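PDB 3SZ7: heat-shock protein cognate (HSC) co-chaperone sgt12 from Aspergillus fumigatus, which acts as an HSC co-chaperone that preferentially binds tail-anchored proteins destined for the endoplasmic reticulum and directs them to the GET pathway via get4 and get5. Local coordinates for residues 20-25 with 32-37; 28-33 with 52-57; 13-18 with 44-49; 66-71 with 83-88. One frame throughout, in Å; residues are numbered along the deposited sequence.

Interaction 1. Residues 20-25 with 32-37; sequences AAMARK and DLYTQA
M22 and A21 meet Y34 and L33 in a mainly apolar contact between the two antiparallel helices of the first TPR motif, helix 9-23 and helix 27-40, near the turn that joins them. No hydrogen bond crosses between the two segments; about 116 Å² of surface is buried, and the closest pair of CA atoms, A21 and L33, is 8.6 Å apart. The methyl group of A21 reaches L33 through its CD1 branch, with A21 CB and L33 CD1 4.3 Å apart. M22 makes the nearer approach: its CG lies 3.4 Å from Y34 OH and 4.1 Å from Y34 CE2, meeting the phenol end of the ring at a slant. The two side chains cross at about a right angle. Successive bends at chi2 (-67°) and chi3 (-65°) curl the methionine, and its sulfur turns to helix 45-57, where it packs on A54. The hydroxyl of Y34 is engaged by N19, one turn back from M22, through a hydrogen bond to OD1, which helps to fix where the ring ends. Beyond the contact helix 9-23 stops in a Schellman motif: K25 takes a positive phi of 69°, and its N bonds to M22 O at 2.9 Å. Helix 45-57 lies against both partners, with N50 and R51 touching Y34, while A30 of helix 27-40 packs on A21 and M22.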
# COMPACT_ATOMS: atom_id res chain seq x y z
N ALA A 20 3.46 -8.67 17.21
CA ALA A 20 4.28 -8.16 18.31
C ALA A 20 5.64 -7.70 17.81
O ALA A 20 6.18 -6.71 18.29
CB ALA A 20 4.43 -9.22 19.40
N ALA A 21 6.19 -8.43 16.85
CA ALA A 21 7.47 -8.06 16.25
C ALA A 21 7.35 -6.70 15.55
O ALA A 21 8.21 -5.84 15.69
CB ALA A 21 7.93 -9.13 15.27
N MET A 22 6.27 -6.53 14.79
CA MET A 22 5.98 -5.24 14.16
C MET A 22 5.98 -4.11 15.17
O MET A 22 6.55 -3.05 14.93
CB MET A 22 4.62 -5.29 13.44
CG MET A 22 4.61 -6.13 12.19
SD MET A 22 5.62 -5.42 10.88
CE MET A 22 4.73 -3.90 10.54
N ALA A 23 5.34 -4.33 16.31
CA ALA A 23 5.25 -3.32 17.36
C ALA A 23 6.64 -2.91 17.85
O ALA A 23 6.87 -1.76 18.21
CB ALA A 23 4.41 -3.81 18.52
N ARG A 24 7.56 -3.87 17.84
CA ARG A 24 8.93 -3.63 18.31
C ARG A 24 9.82 -3.13 17.17
O ARG A 24 11.01 -2.86 17.39
CB ARG A 24 9.52 -4.90 18.92
CG ARG A 24 8.80 -5.38 20.17
CD ARG A 24 9.54 -6.55 20.80
NE ARG A 24 9.54 -7.73 19.93
CZ ARG A 24 10.26 -8.82 20.16
NH1 ARG A 24 11.05 -8.89 21.22
NH2 ARG A 24 10.19 -9.85 19.32
N LYS A 25 9.25 -3.04 15.98
CA LYS A 25 9.97 -2.60 14.78
C LYS A 25 11.00 -3.61 14.31
O LYS A 25 11.95 -3.27 13.61
CB LYS A 25 10.60 -1.22 15.01
CG LYS A 25 9.61 -0.17 15.47
CD LYS A 25 10.24 1.21 15.57
CE LYS A 25 9.26 2.21 16.13
NZ LYS A 25 7.99 2.22 15.35
N ASP A 32 9.53 -13.09 8.86
CA ASP A 32 9.76 -14.53 9.01
C ASP A 32 8.60 -15.23 9.71
O ASP A 32 8.22 -16.33 9.32
CB ASP A 32 11.07 -14.83 9.73
CG ASP A 32 11.37 -16.32 9.77
OD1 ASP A 32 11.70 -16.89 8.71
OD2 ASP A 32 11.28 -16.92 10.86
N LEU A 33 8.05 -14.59 10.73
CA LEU A 33 6.93 -15.16 11.48
C LEU A 33 5.64 -15.25 10.66
O LEU A 33 4.90 -16.23 10.74
CB LEU A 33 6.69 -14.35 12.76
CG LEU A 33 7.78 -14.51 13.83
CD1 LEU A 33 7.73 -13.37 14.84
CD2 LEU A 33 7.64 -15.86 14.53
N TYR A 34 5.37 -14.22 9.87
CA TYR A 34 4.20 -14.23 9.00
C TYR A 34 4.37 -15.29 7.92
O TYR A 34 3.41 -15.93 7.51
CB TYR A 34 4.02 -12.86 8.33
CG TYR A 34 3.60 -11.75 9.26
CD1 TYR A 34 2.71 -11.98 10.31
CD2 TYR A 34 4.07 -10.45 9.08
CE1 TYR A 34 2.32 -10.96 11.15
CE2 TYR A 34 3.67 -9.43 9.91
CZ TYR A 34 2.80 -9.68 10.94
OH TYR A 34 2.42 -8.65 11.76
N THR A 35 5.61 -15.45 7.46
CA THR A 35 5.94 -16.48 6.48
C THR A 35 5.70 -17.87 7.04
O THR A 35 5.23 -18.77 6.34
CB THR A 35 7.41 -16.35 6.01
OG1 THR A 35 7.59 -15.08 5.36
CG2 THR A 35 7.78 -17.47 5.05
N GLN A 36 6.03 -18.07 8.32
CA GLN A 36 5.74 -19.34 8.98
C GLN A 36 4.24 -19.58 9.07
O GLN A 36 3.78 -20.71 8.88
CB GLN A 36 6.35 -19.37 10.38
CG GLN A 36 7.87 -19.39 10.40
CD GLN A 36 8.41 -19.44 11.81
OE1 GLN A 36 9.32 -18.69 12.17
NE2 GLN A 36 7.86 -20.33 12.63
N ALA A 37 3.48 -18.53 9.36
CA ALA A 37 2.03 -18.65 9.41
C ALA A 37 1.49 -19.03 8.03
O ALA A 37 0.56 -19.84 7.91
CB ALA A 37 1.40 -17.35 9.89

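Interaction 2. Residues 28-33 with 52-57; sequences SKAIDL and AAAYSA
I31 reaches from helix 27-40 across to A54 and Y55 of helix 45-57, and its branches divide the work between them. Its CB starts toward the other helix. From there CG1 goes to the methyl of A54, 3.6 Å from A54 CB, and also stands 4.0 Å above the plane of the Y55 ring, displaced toward the rim. The tip, I31 CD1, lies beyond the rim, on the same side of the ring plane as CG1, 3.6 Å from Y55 CD1 and as near to Y55 CE1. The other branch, CG2, is set anti to the backbone N (the CG1 torsion, chi1, is -68°) and runs to the phenol end, where it lies 3.6 Å from Y55 OH. One isoleucine thus spans the ring from Y55 CD1 to Y55 OH, the two side chains crossing at about a right angle. Here the second helix of one TPR motif packs on the first helix of the next, the joint by which tetratricopeptide repeats stack into a superhelix. The short axes run nearly antiparallel, at 156°, and approach to 8.9 Å. Small residues lie at the crossing: A30 CB and A54 CB are 4.1 Å apart. Further along, Q60 in the loop after helix 45-57 touches both I31 and Y55, while K63 and D67 of helix 61-74 lie against Y55.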
# COMPACT_ATOMS: atom_id res chain seq x y z
N SER A 28 12.25 -7.69 10.07
CA SER A 28 12.77 -8.92 9.48
C SER A 28 12.19 -10.13 10.20
O SER A 28 11.83 -11.13 9.56
CB SER A 28 14.29 -8.94 9.52
OG SER A 28 14.81 -9.96 8.69
N LYS A 29 12.09 -10.05 11.52
CA LYS A 29 11.50 -11.14 12.30
C LYS A 29 10.02 -11.28 11.98
O LYS A 29 9.51 -12.39 11.87
CB LYS A 29 11.68 -10.92 13.80
CG LYS A 29 13.10 -11.15 14.29
CD LYS A 29 13.18 -11.02 15.80
CE LYS A 29 14.58 -11.32 16.31
NZ LYS A 29 14.64 -11.21 17.79
N ALA A 30 9.33 -10.14 11.84
CA ALA A 30 7.90 -10.16 11.52
C ALA A 30 7.69 -10.87 10.20
O ALA A 30 6.83 -11.75 10.08
CB ALA A 30 7.35 -8.75 11.46
N ILE A 31 8.48 -10.50 9.21
CA ILE A 31 8.42 -11.14 7.90
C ILE A 31 8.59 -12.66 8.03
O ILE A 31 7.87 -13.42 7.39
CB ILE A 31 9.49 -10.58 6.95
CG1 ILE A 31 9.15 -9.12 6.58
CG2 ILE A 31 9.60 -11.44 5.70
CD1 ILE A 31 10.30 -8.36 5.98
N ASP A 32 9.53 -13.09 8.86
CA ASP A 32 9.76 -14.53 9.01
C ASP A 32 8.60 -15.23 9.71
O ASP A 32 8.22 -16.33 9.32
CB ASP A 32 11.07 -14.83 9.73
CG ASP A 32 11.37 -16.32 9.77
OD1 ASP A 32 11.70 -16.89 8.71
OD2 ASP A 32 11.28 -16.92 10.86
N LEU A 33 8.05 -14.59 10.73
CA LEU A 33 6.93 -15.16 11.48
C LEU A 33 5.64 -15.25 10.66
O LEU A 33 4.90 -16.23 10.74
CB LEU A 33 6.69 -14.35 12.76
CG LEU A 33 7.78 -14.51 13.83
CD1 LEU A 33 7.73 -13.37 14.84
CD2 LEU A 33 7.64 -15.86 14.53
N ALA A 52 2.79 -7.90 4.10
CA ALA A 52 2.92 -6.72 3.24
C ALA A 52 3.28 -5.49 4.06
O ALA A 52 4.09 -4.67 3.64
CB ALA A 52 1.64 -6.48 2.44
N ALA A 53 2.67 -5.36 5.24
CA ALA A 53 2.94 -4.21 6.09
C ALA A 53 4.39 -4.23 6.55
O ALA A 53 5.04 -3.17 6.64
CB ALA A 53 2.01 -4.20 7.30
N ALA A 54 4.90 -5.42 6.83
CA ALA A 54 6.27 -5.59 7.29
C ALA A 54 7.26 -5.29 6.17
O ALA A 54 8.30 -4.67 6.39
CB ALA A 54 6.48 -7.00 7.84
N TYR A 55 6.93 -5.73 4.95
CA TYR A 55 7.75 -5.40 3.80
C TYR A 55 7.78 -3.89 3.57
O TYR A 55 8.84 -3.32 3.37
CB TYR A 55 7.24 -6.13 2.55
CG TYR A 55 7.74 -7.56 2.43
CD1 TYR A 55 9.07 -7.86 2.63
CD2 TYR A 55 6.86 -8.59 2.12
CE1 TYR A 55 9.53 -9.17 2.51
CE2 TYR A 55 7.31 -9.90 2.01
CZ TYR A 55 8.65 -10.18 2.21
OH TYR A 55 9.10 -11.47 2.10
N SER A 56 6.61 -3.25 3.62
CA SER A 56 6.53 -1.80 3.43
C SER A 56 7.34 -1.03 4.47
O SER A 56 8.04 -0.07 4.14
CB SER A 56 5.08 -1.32 3.45
OG SER A 56 4.41 -1.61 2.24
N ALA A 57 7.25 -1.46 5.73
CA ALA A 57 7.96 -0.79 6.81
C ALA A 57 9.46 -0.89 6.62
O ALA A 57 10.21 0.00 7.01
CB ALA A 57 7.55 -1.38 8.17

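Interaction 3. Residues 13-18 with 44-49; sequences KLKSEG and NPIYLS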
# COMPACT_ATOMS: atom_id res chain seq x y z
N LYS A 13 -1.14 -18.08 16.25
CA LYS A 13 -0.15 -17.72 17.26
C LYS A 13 1.02 -17.04 16.57
O LYS A 13 1.49 -15.99 17.01
CB LYS A 13 0.33 -18.95 18.04
CG LYS A 13 1.24 -18.60 19.21
CD LYS A 13 2.09 -19.79 19.64
CE LYS A 13 3.07 -20.18 18.53
NZ LYS A 13 4.01 -21.24 18.97
N LEU A 14 1.49 -17.65 15.49
CA LEU A 14 2.59 -17.09 14.71
C LEU A 14 2.25 -15.69 14.20
O LEU A 14 3.11 -14.81 14.19
CB LEU A 14 2.95 -18.02 13.56
CG LEU A 14 3.55 -19.36 13.98
CD1 LEU A 14 3.55 -20.35 12.82
CD2 LEU A 14 4.96 -19.17 14.53
N LYS A 15 1.00 -15.49 13.79
CA LYS A 15 0.56 -14.17 13.33
C LYS A 15 0.65 -13.15 14.46
O LYS A 15 1.13 -12.03 14.27
CB LYS A 15 -0.87 -14.23 12.80
CG LYS A 15 -1.42 -12.87 12.37
CD LYS A 15 -2.89 -12.72 12.73
CE LYS A 15 -3.08 -12.75 14.23
NZ LYS A 15 -4.51 -12.60 14.62
N SER A 16 0.17 -13.54 15.63
CA SER A 16 0.23 -12.67 16.81
C SER A 16 1.66 -12.35 17.19
O SER A 16 1.97 -11.22 17.58
CB SER A 16 -0.51 -13.31 17.99
OG SER A 16 -1.90 -13.38 17.73
N GLU A 17 2.54 -13.33 17.08
CA GLU A 17 3.96 -13.12 17.37
C GLU A 17 4.57 -12.21 16.31
O GLU A 17 5.46 -11.41 16.61
CB GLU A 17 4.70 -14.46 17.42
CG GLU A 17 4.26 -15.34 18.59
CD GLU A 17 4.93 -16.69 18.60
OE1 GLU A 17 5.66 -17.01 17.64
OE2 GLU A 17 4.73 -17.44 19.58
N GLY A 18 4.07 -12.32 15.08
CA GLY A 18 4.46 -11.42 14.02
C GLY A 18 4.00 -9.99 14.29
O GLY A 18 4.74 -9.04 14.06
N ASN A 44 -3.21 -16.96 2.75
CA ASN A 44 -4.19 -16.36 3.64
C ASN A 44 -4.12 -14.84 3.53
O ASN A 44 -3.05 -14.26 3.72
CB ASN A 44 -3.99 -16.80 5.08
CG ASN A 44 -5.00 -16.18 6.01
OD1 ASN A 44 -4.80 -15.09 6.54
ND2 ASN A 44 -6.12 -16.87 6.21
N PRO A 45 -5.24 -14.18 3.22
CA PRO A 45 -5.22 -12.73 2.98
C PRO A 45 -4.85 -11.91 4.22
O PRO A 45 -4.24 -10.85 4.07
CB PRO A 45 -6.65 -12.42 2.54
CG PRO A 45 -7.48 -13.55 3.07
CD PRO A 45 -6.59 -14.75 3.03
N ILE A 46 -5.21 -12.37 5.41
CA ILE A 46 -4.83 -11.65 6.62
C ILE A 46 -3.33 -11.74 6.83
O ILE A 46 -2.67 -10.72 7.06
CB ILE A 46 -5.56 -12.18 7.87
CG1 ILE A 46 -7.06 -11.89 7.75
CG2 ILE A 46 -5.00 -11.52 9.12
CD1 ILE A 46 -7.87 -12.40 8.93
N TYR A 47 -2.78 -12.95 6.74
CA TYR A 47 -1.34 -13.15 6.91
C TYR A 47 -0.57 -12.45 5.80
O TYR A 47 0.49 -11.87 6.04
CB TYR A 47 -0.99 -14.63 6.92
CG TYR A 47 -1.70 -15.45 7.97
CD1 TYR A 47 -2.31 -14.85 9.07
CD2 TYR A 47 -1.75 -16.84 7.88
CE1 TYR A 47 -2.97 -15.61 10.03
CE2 TYR A 47 -2.39 -17.60 8.83
CZ TYR A 47 -3.00 -16.98 9.90
OH TYR A 47 -3.64 -17.75 10.84
N LEU A 48 -1.10 -12.50 4.58
CA LEU A 48 -0.46 -11.81 3.46
C LEU A 48 -0.42 -10.30 3.66
O LEU A 48 0.61 -9.67 3.40
CB LEU A 48 -1.17 -12.12 2.14
CG LEU A 48 -0.89 -13.49 1.52
CD1 LEU A 48 -1.81 -13.72 0.34
CD2 LEU A 48 0.57 -13.57 1.10
N SER A 49 -1.53 -9.73 4.11
CA SER A 49 -1.59 -8.28 4.25
C SER A 49 -0.73 -7.81 5.41
O SER A 49 -0.16 -6.73 5.37
CB SER A 49 -3.03 -7.81 4.41
OG SER A 49 -3.79 -8.17 3.27
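The aliphatic part of K15 packs against the ring of Y47, joining the first helices of two successive TPR motifs, helix 9-23 and helix 45-57. The tight part is small. K15 CB is 3.7 Å from Y47 CE1, and K15 CG lies 3.9 Å from Y47 CD1, so the root of the lysine approaches the CD1-CE1 bond of the ring obliquely, the two side chains crossing at about a right angle. Y47 is buried; A37 and L38 of helix 27-40 also touch it, and its hydroxyl hydrogen-bonds to D12 and S11 near the start of helix 9-23. These anchors hold the ring where K15 can lean on it. The outer side is looser. With CG anti to the backbone N (chi1 177°) and further bends at chi2 and chi3, the lysine chain touches the ring with CB, CG and CD and then carries its ammonium end away from helix 45-57. On the way it brushes the exposed I46, whose CG2 is 4.4 Å from K15 CD. No hydrogen bond joins the two segments, and they bury only about 106 Å². Two side-chain bonds within segment 44-49 belong to the start of its own helix. P45 O accepts from both the backbone N and the hydroxyl of S49, one turn on. N44 is the N-cap: its OD1 lies above one face of the Y47 ring, offset toward the rim, and accepts the N-H of Y47 on a lone pair in the carbonyl plane, at 2.9 Å from Y47 N and with an N-H...O angle of 166°.

Interaction 4. Residues 66-71 with 83-88; sequences EDAELA and SRLGLA
Segments 66-71 and 83-88 run nearly antiparallel, their short axes 147° apart and 8.3 Å from each other at closest approach, with the CA atoms of A68 and L85 only 5.1 Å apart. That closeness rests on A68. Its CB points into the facing helix and meets backbone as much as side chain: it lies 3.5 Å from L85 N, with the CB of L85 at 3.8 Å and that of R84 at 3.9 Å. The methyl therefore sits against the start of two neighbouring side chains, and the helices come together with little bulk between them. Helix 61-74 closes the second TPR motif and helix 79-91 opens the third, so this is again a joint between successive repeats of the chaperone-binding domain. L85 sends its isobutyl group across the axis of segment 66-71, toward E69: a chi1 of -179° swings CG away from the backbone N, and both methyls come up to the glutamate, CD1 at 3.5 Å and CD2 at 3.9 Å from E69 CG. The glutamate offers its CG methylene here, while its extended chain carries the carboxylate on to R89, one turn beyond L85, in a salt bridge through OE2. R84 behaves differently, since beyond its CB the chain bends at chi2 (-92°) and leaves A68 for helix 45-57, where it touches A53 and NE makes a weak hydrogen bond to S49 O. L85 also touches A101 of helix 95-109, while D67, one residue before A68, forms a salt bridge with R51 of helix 45-57.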
# COMPACT_ATOMS: atom_id res chain seq x y z
N GLU A 66 3.47 -7.38 -4.02
CA GLU A 66 3.14 -8.74 -4.41
C GLU A 66 2.28 -9.45 -3.35
O GLU A 66 1.31 -10.12 -3.68
CB GLU A 66 4.40 -9.54 -4.76
CG GLU A 66 5.08 -9.03 -6.03
CD GLU A 66 6.19 -9.93 -6.52
OE1 GLU A 66 6.69 -10.77 -5.73
OE2 GLU A 66 6.57 -9.81 -7.70
N ASP A 67 2.63 -9.28 -2.08
CA ASP A 67 1.80 -9.84 -1.01
C ASP A 67 0.40 -9.26 -1.03
O ASP A 67 -0.59 -9.99 -0.98
CB ASP A 67 2.42 -9.58 0.36
CG ASP A 67 3.41 -10.65 0.77
OD1 ASP A 67 3.59 -11.62 0.00
OD2 ASP A 67 4.00 -10.52 1.86
N ALA A 68 0.31 -7.93 -1.08
CA ALA A 68 -0.99 -7.27 -1.07
C ALA A 68 -1.81 -7.66 -2.30
O ALA A 68 -3.01 -7.92 -2.19
CB ALA A 68 -0.82 -5.74 -0.97
N GLU A 69 -1.18 -7.72 -3.47
CA GLU A 69 -1.89 -8.12 -4.68
C GLU A 69 -2.47 -9.52 -4.54
O GLU A 69 -3.64 -9.74 -4.85
CB GLU A 69 -0.98 -8.09 -5.89
CG GLU A 69 -0.69 -6.69 -6.40
CD GLU A 69 0.20 -6.72 -7.62
OE1 GLU A 69 1.06 -7.62 -7.69
OE2 GLU A 69 0.03 -5.84 -8.49
N LEU A 70 -1.65 -10.45 -4.08
CA LEU A 70 -2.12 -11.82 -3.92
C LEU A 70 -3.31 -11.87 -2.97
O LEU A 70 -4.27 -12.60 -3.21
CB LEU A 70 -0.99 -12.73 -3.43
CG LEU A 70 -1.42 -14.20 -3.33
CD1 LEU A 70 -1.93 -14.68 -4.69
CD2 LEU A 70 -0.26 -15.06 -2.85
N ALA A 71 -3.25 -11.10 -1.89
CA ALA A 71 -4.38 -11.01 -0.97
C ALA A 71 -5.65 -10.49 -1.65
O ALA A 71 -6.74 -10.99 -1.38
CB ALA A 71 -4.03 -10.15 0.23
N SER A 83 -5.78 -1.39 0.77
CA SER A 83 -5.10 -0.26 1.39
C SER A 83 -3.59 -0.48 1.39
O SER A 83 -2.81 0.45 1.13
CB SER A 83 -5.60 -0.03 2.81
OG SER A 83 -5.02 1.14 3.36
N ARG A 84 -3.17 -1.71 1.69
CA ARG A 84 -1.77 -2.09 1.66
C ARG A 84 -1.20 -1.96 0.26
O ARG A 84 -0.09 -1.47 0.08
CB ARG A 84 -1.59 -3.54 2.10
CG ARG A 84 -2.00 -3.80 3.52
CD ARG A 84 -0.83 -3.65 4.46
NE ARG A 84 -1.24 -3.93 5.82
CZ ARG A 84 -1.42 -3.00 6.76
NH1 ARG A 84 -1.19 -1.73 6.47
NH2 ARG A 84 -1.80 -3.35 7.97
N LEU A 85 -1.96 -2.42 -0.73
CA LEU A 85 -1.54 -2.36 -2.13
C LEU A 85 -1.41 -0.91 -2.59
O LEU A 85 -0.48 -0.56 -3.32
CB LEU A 85 -2.55 -3.09 -3.01
CG LEU A 85 -2.23 -3.12 -4.50
CD1 LEU A 85 -0.81 -3.64 -4.72
CD2 LEU A 85 -3.24 -3.98 -5.25
N GLY A 86 -2.35 -0.07 -2.17
CA GLY A 86 -2.31 1.34 -2.51
C GLY A 86 -1.04 2.00 -2.02
O GLY A 86 -0.38 2.73 -2.75
N LEU A 87 -0.68 1.74 -0.76
CA LEU A 87 0.52 2.34 -0.20
C LEU A 87 1.78 1.81 -0.88
O LEU A 87 2.69 2.57 -1.19
CB LEU A 87 0.60 2.10 1.31
CG LEU A 87 1.74 2.80 2.05
CD1 LEU A 87 1.72 4.30 1.79
CD2 LEU A 87 1.67 2.52 3.55
N ALA A 88 1.83 0.51 -1.11
CA ALA A 88 2.99 -0.07 -1.77
C ALA A 88 3.19 0.52 -3.16
O ALA A 88 4.32 0.86 -3.55
CB ALA A 88 2.88 -1.60 -1.83

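Interactions 1, 2 and 3 form one cluster in the TPR domain, with centres 6 to 10 Å apart, around helices 9-23, 27-40 and 45-57: interaction 1 pairs the first two helices, interaction 2 the second and third, and interaction 3 the first and third. Each touches the other two; L33, shared by interactions 1 and 2, packs on E17 and G18 of interaction 3. Along the chain interaction 3 spans interaction 1, the segments of 2 and 3 alternate, and interaction 4 follows them all, its centre about 17 Å from that of interaction 1; it touches interactions 2 and 3 through helix 45-57. Packing thus passes from repeat to repeat, building the domain that binds Hsc-family chaperones.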